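Local coordinates for sugar ABC transporter (Sugar-binding protein) (Bacillus halodurans, PDB 4YO7) that binds myo-inositol and probably serves as the solute-binding protein of a sugar-type ABC transporter, at residues E159-L164 / D255-G260; R217-W222 / I244-A249. One frame throughout, in Å; residues are numbered along the deposited sequence.

Both contacts lie in the lobe built on the parallel sheet that holds strand 257-259, and they share that edge strand, with helix 150-164 on one face and helix 237-249 on the other. In contact 1, helix 150-164 packs against I257 and A259. V258 points the other way, to the helix 237-249 that contact 2 joins to helix 212-224. Here V258 CG2 comes within 3.7 Å of L247 CD1, and V258 CG1 within 3.9 Å of I244 CG1. The contact centres are about 17 Å apart, and along the chain contact 2 is nested between the segments of contact 1. Neither touches the inositol pocket: the side chain of A259 stays about 13 Å from the bound ligand.

Contact 1: E159-L164 / D255-G260; sequences EEVAKL and DVIVAG. With MG (magnesium ion), chain C.
On one face of the parallel sheet that holds edge strand 257-259, the C-terminal end of helix 150-164 packs against that strand through V161 and L164, which meet I257 and A259. The two short segments run nearly antiparallel (172°), their axes 9.8 Å apart at closest, with the CA atoms of V161 and I257 nearest at 7.4 Å. The strand presents alternate residues, so I257 and A259 face the helix together while V258 points to the other side.

I257 gives the largest single share of the contact. Its CG1 lies anti to the carbonyl carbon (chi1 -67°) and the chain is extended beyond it, which carries CD1 to within 3.5 Å of L164 CB, at the root of the leucine. The other branch, CG2, meets the leucine tip, with L164 CD1 at 4.1 Å, so the two side chains engage at both ends. V161 divides its branches: CG2 reaches A259 CB at 3.7 Å, whereas CG1 lies more loosely, 4.3 Å from I257 CG2. A231 of the adjoining strand 231-234 also touches V161 and I257.

Just before the strand, V256 O binds a magnesium ion at 2.3 Å, joined by L253 O and three waters. Helix 150-164, packed on the face of a parallel sheet over its edge strand, is a layer of the alpha/beta lobe found in periplasmic binding proteins.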
# COMPACT_ATOMS: atom_id res chain seq x y z
N GLU A 159 -12.86 12.20 -3.28
CA GLU A 159 -14.28 12.51 -3.14
C GLU A 159 -14.56 13.25 -1.82
O GLU A 159 -15.31 14.22 -1.79
CB GLU A 159 -15.12 11.24 -3.18
CG GLU A 159 -15.43 10.68 -4.54
CD GLU A 159 -16.07 9.30 -4.42
OE1 GLU A 159 -16.59 8.99 -3.32
OE2 GLU A 159 -16.04 8.53 -5.41
N GLU A 160 -13.95 12.78 -0.74
CA GLU A 160 -14.23 13.36 0.56
C GLU A 160 -13.56 14.73 0.66
O GLU A 160 -14.16 15.69 1.17
CB GLU A 160 -13.76 12.42 1.68
CG GLU A 160 -14.05 12.93 3.08
CD GLU A 160 -15.53 13.08 3.40
OE1 GLU A 160 -16.40 12.52 2.68
OE2 GLU A 160 -15.83 13.79 4.38
N VAL A 161 -12.34 14.86 0.15
CA VAL A 161 -11.67 16.16 0.17
C VAL A 161 -12.48 17.18 -0.62
O VAL A 161 -12.65 18.33 -0.19
CB VAL A 161 -10.21 16.07 -0.39
CG1 VAL A 161 -9.60 17.44 -0.56
CG2 VAL A 161 -9.34 15.22 0.52
N ALA A 162 -13.00 16.77 -1.77
CA ALA A 162 -13.85 17.65 -2.58
C ALA A 162 -15.08 18.12 -1.80
O ALA A 162 -15.44 19.29 -1.85
CB ALA A 162 -14.28 16.95 -3.84
N LYS A 163 -15.72 17.20 -1.07
CA LYS A 163 -16.86 17.58 -0.24
C LYS A 163 -16.47 18.61 0.80
O LYS A 163 -17.18 19.60 1.01
CB LYS A 163 -17.47 16.35 0.44
CG LYS A 163 -18.23 15.49 -0.53
CD LYS A 163 -18.71 14.19 0.10
CE LYS A 163 -19.19 13.20 -0.96
NZ LYS A 163 -19.46 11.83 -0.41
N LEU A 164 -15.31 18.42 1.43
CA LEU A 164 -14.86 19.33 2.46
C LEU A 164 -14.55 20.71 1.90
O LEU A 164 -14.70 21.72 2.59
CB LEU A 164 -13.65 18.75 3.16
CG LEU A 164 -13.83 17.50 4.01
CD1 LEU A 164 -12.49 16.89 4.37
CD2 LEU A 164 -14.59 17.81 5.28
N ASP A 255 -5.37 25.93 8.11
CA ASP A 255 -5.74 26.53 6.82
C ASP A 255 -5.73 25.55 5.65
O ASP A 255 -6.04 25.93 4.52
CB ASP A 255 -4.79 27.68 6.50
CG ASP A 255 -5.01 28.87 7.39
OD1 ASP A 255 -5.87 29.71 7.05
OD2 ASP A 255 -4.33 28.97 8.43
N VAL A 256 -5.34 24.31 5.91
CA VAL A 256 -5.14 23.35 4.84
C VAL A 256 -5.78 22.02 5.22
O VAL A 256 -5.61 21.57 6.34
CB VAL A 256 -3.61 23.15 4.55
CG1 VAL A 256 -3.37 22.18 3.47
CG2 VAL A 256 -3.00 24.46 4.12
N ILE A 257 -6.53 21.42 4.30
CA ILE A 257 -7.05 20.07 4.48
C ILE A 257 -5.91 19.09 4.15
O ILE A 257 -5.23 19.27 3.15
CB ILE A 257 -8.29 19.83 3.58
CG1 ILE A 257 -9.46 20.71 4.06
CG2 ILE A 257 -8.71 18.35 3.56
CD1 ILE A 257 -10.69 20.63 3.20
N VAL A 258 -5.69 18.08 5.00
CA VAL A 258 -4.68 17.05 4.75
C VAL A 258 -5.34 15.69 4.65
O VAL A 258 -6.18 15.32 5.48
CB VAL A 258 -3.60 17.03 5.86
CG1 VAL A 258 -2.48 16.04 5.53
CG2 VAL A 258 -3.03 18.43 6.06
N ALA A 259 -4.94 14.94 3.64
CA ALA A 259 -5.47 13.60 3.39
C ALA A 259 -4.35 12.60 3.14
O ALA A 259 -3.36 12.90 2.46
CB ALA A 259 -6.43 13.65 2.22
N GLY A 260 -4.55 11.38 3.65
CA GLY A 260 -3.66 10.25 3.40
C GLY A 260 -4.44 9.00 3.01
O GLY A 260 -5.66 9.05 2.81
MG MG C . -6.00 21.25 8.58
O HOH W 1 -5.74 19.19 8.83
O HOH W 2 -8.10 21.29 8.48
O HOH W 3 -6.59 21.11 10.58

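Contact 2: R217-W222 / I244-A249; sequences RLMENW and ILALEA
A246 and M219 meet where segments 217-222 and 244-249 face each other, and the small methyl of the alanine is the hub. A246 CB rests against the CB-CG bond of the selenomethionine M219, 3.6 Å from both M219 CB and M219 CG. One residue further along, E220 CG lies 4.0 Å from the same methyl, so A246 is covered by neighbouring side chains of the facing helix, with M216 adding a third. Beyond CG the glutamate chain stays extended and contributes only its aliphatic part to this meeting.

L247 approaches M219 from beside the alanine, its CG 4.2 Å from M219 CG. M219 CG is anti to the backbone N (chi1 -172°), and the chain then bends at chi2, 73°, and again at the selenium, so the side chain folds inward, where it touches M174 of strand 169-175 and I229. No hydrogen bond crosses between the segments; the junction is wholly apolar.

The small A246 is consistent with the close approach of the segments, whose axes are 8.3 Å apart and 42° from parallel; the CA atoms of E220 and A246 are 5.8 Å apart. Within the same helix as M219, L218 CG sits 3.8 Å above the W222 ring, over its centre, and both residues touch M174, as M219 does. On the far helix, E248 makes a salt bridge to K275. Helix 212-224 thus lies over strand 169-175, while I244 and L247 seat helix 237-249 on strand 257-259, leaving the two helices side by side on one face of the sheet.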
# COMPACT_ATOMS: atom_id res chain seq x y z
N ARG A 217 9.85 17.50 3.94
CA ARG A 217 10.74 18.34 3.15
C ARG A 217 10.00 18.89 1.96
O ARG A 217 10.09 20.07 1.67
CB ARG A 217 11.98 17.56 2.69
CG ARG A 217 12.94 18.40 1.84
CD ARG A 217 14.28 17.70 1.61
NE ARG A 217 14.14 16.53 0.74
CZ ARG A 217 14.31 16.54 -0.58
NH1 ARG A 217 14.64 17.66 -1.22
NH2 ARG A 217 14.15 15.42 -1.27
N LEU A 218 9.21 18.05 1.30
CA LEU A 218 8.45 18.49 0.16
C LEU A 218 7.46 19.57 0.57
O LEU A 218 7.36 20.61 -0.09
CB LEU A 218 7.73 17.31 -0.49
CG LEU A 218 6.84 17.61 -1.70
CD1 LEU A 218 7.62 18.42 -2.76
CD2 LEU A 218 6.26 16.30 -2.28
N MSE A 219 6.72 19.35 1.66
CA MSE A 219 5.78 20.36 2.14
C MSE A 219 6.49 21.68 2.43
O MSE A 219 5.97 22.75 2.11
CB MSE A 219 5.06 19.89 3.38
CG MSE A 219 3.95 20.78 3.84
SE MSE A 219 2.41 20.64 2.68
CE MSE A 219 2.42 22.42 1.97
N GLU A 220 7.66 21.61 3.07
CA GLU A 220 8.45 22.80 3.36
C GLU A 220 8.76 23.58 2.08
O GLU A 220 8.62 24.81 2.05
CB GLU A 220 9.76 22.41 4.06
CG GLU A 220 9.60 22.08 5.54
CD GLU A 220 10.87 21.49 6.17
OE1 GLU A 220 11.89 21.30 5.47
OE2 GLU A 220 10.85 21.21 7.39
N ASN A 221 9.19 22.87 1.04
CA ASN A 221 9.52 23.49 -0.23
C ASN A 221 8.28 24.11 -0.87
O ASN A 221 8.33 25.21 -1.41
CB ASN A 221 10.19 22.48 -1.15
CG ASN A 221 11.59 22.10 -0.67
OD1 ASN A 221 12.17 22.81 0.15
ND2 ASN A 221 12.13 21.02 -1.18
N TRP A 222 7.17 23.40 -0.79
CA TRP A 222 5.93 23.91 -1.33
C TRP A 222 5.49 25.19 -0.63
O TRP A 222 5.02 26.12 -1.27
CB TRP A 222 4.86 22.86 -1.21
CG TRP A 222 4.90 21.80 -2.28
CD1 TRP A 222 5.66 21.79 -3.43
CD2 TRP A 222 4.11 20.61 -2.31
NE1 TRP A 222 5.37 20.66 -4.17
CE2 TRP A 222 4.43 19.92 -3.50
CE3 TRP A 222 3.17 20.06 -1.45
CZ2 TRP A 222 3.83 18.72 -3.84
CZ3 TRP A 222 2.58 18.87 -1.79
CH2 TRP A 222 2.90 18.21 -2.97
N ILE A 244 1.98 17.36 7.65
CA ILE A 244 1.42 17.91 8.88
C ILE A 244 2.51 18.52 9.76
O ILE A 244 2.34 19.62 10.28
CB ILE A 244 0.63 16.81 9.66
CG1 ILE A 244 -0.71 16.56 8.96
CG2 ILE A 244 0.41 17.20 11.13
CD1 ILE A 244 -1.40 15.28 9.32
N LEU A 245 3.63 17.82 9.91
CA LEU A 245 4.74 18.35 10.70
C LEU A 245 5.21 19.68 10.14
O LEU A 245 5.53 20.61 10.90
CB LEU A 245 5.90 17.36 10.73
CG LEU A 245 5.69 16.07 11.52
CD1 LEU A 245 6.81 15.09 11.26
CD2 LEU A 245 5.58 16.38 12.99
N ALA A 246 5.28 19.79 8.82
CA ALA A 246 5.73 21.03 8.22
C ALA A 246 4.70 22.14 8.38
O ALA A 246 5.05 23.29 8.66
CB ALA A 246 6.06 20.81 6.75
N LEU A 247 3.43 21.80 8.18
CA LEU A 247 2.36 22.78 8.31
C LEU A 247 2.29 23.26 9.76
O LEU A 247 2.17 24.45 10.02
CB LEU A 247 1.02 22.19 7.87
CG LEU A 247 0.85 21.96 6.35
CD1 LEU A 247 -0.22 20.91 6.08
CD2 LEU A 247 0.56 23.31 5.68
N GLU A 248 2.41 22.33 10.71
CA GLU A 248 2.37 22.68 12.13
C GLU A 248 3.44 23.68 12.48
O GLU A 248 3.21 24.60 13.28
CB GLU A 248 2.57 21.46 13.03
CG GLU A 248 1.30 20.78 13.43
CD GLU A 248 1.57 19.59 14.33
OE1 GLU A 248 2.67 19.01 14.25
OE2 GLU A 248 0.68 19.25 15.13
N ALA A 249 4.61 23.49 11.88
CA ALA A 249 5.78 24.29 12.21
C ALA A 249 5.63 25.77 11.87
O ALA A 249 6.28 26.61 12.49
CB ALA A 249 6.99 23.73 11.50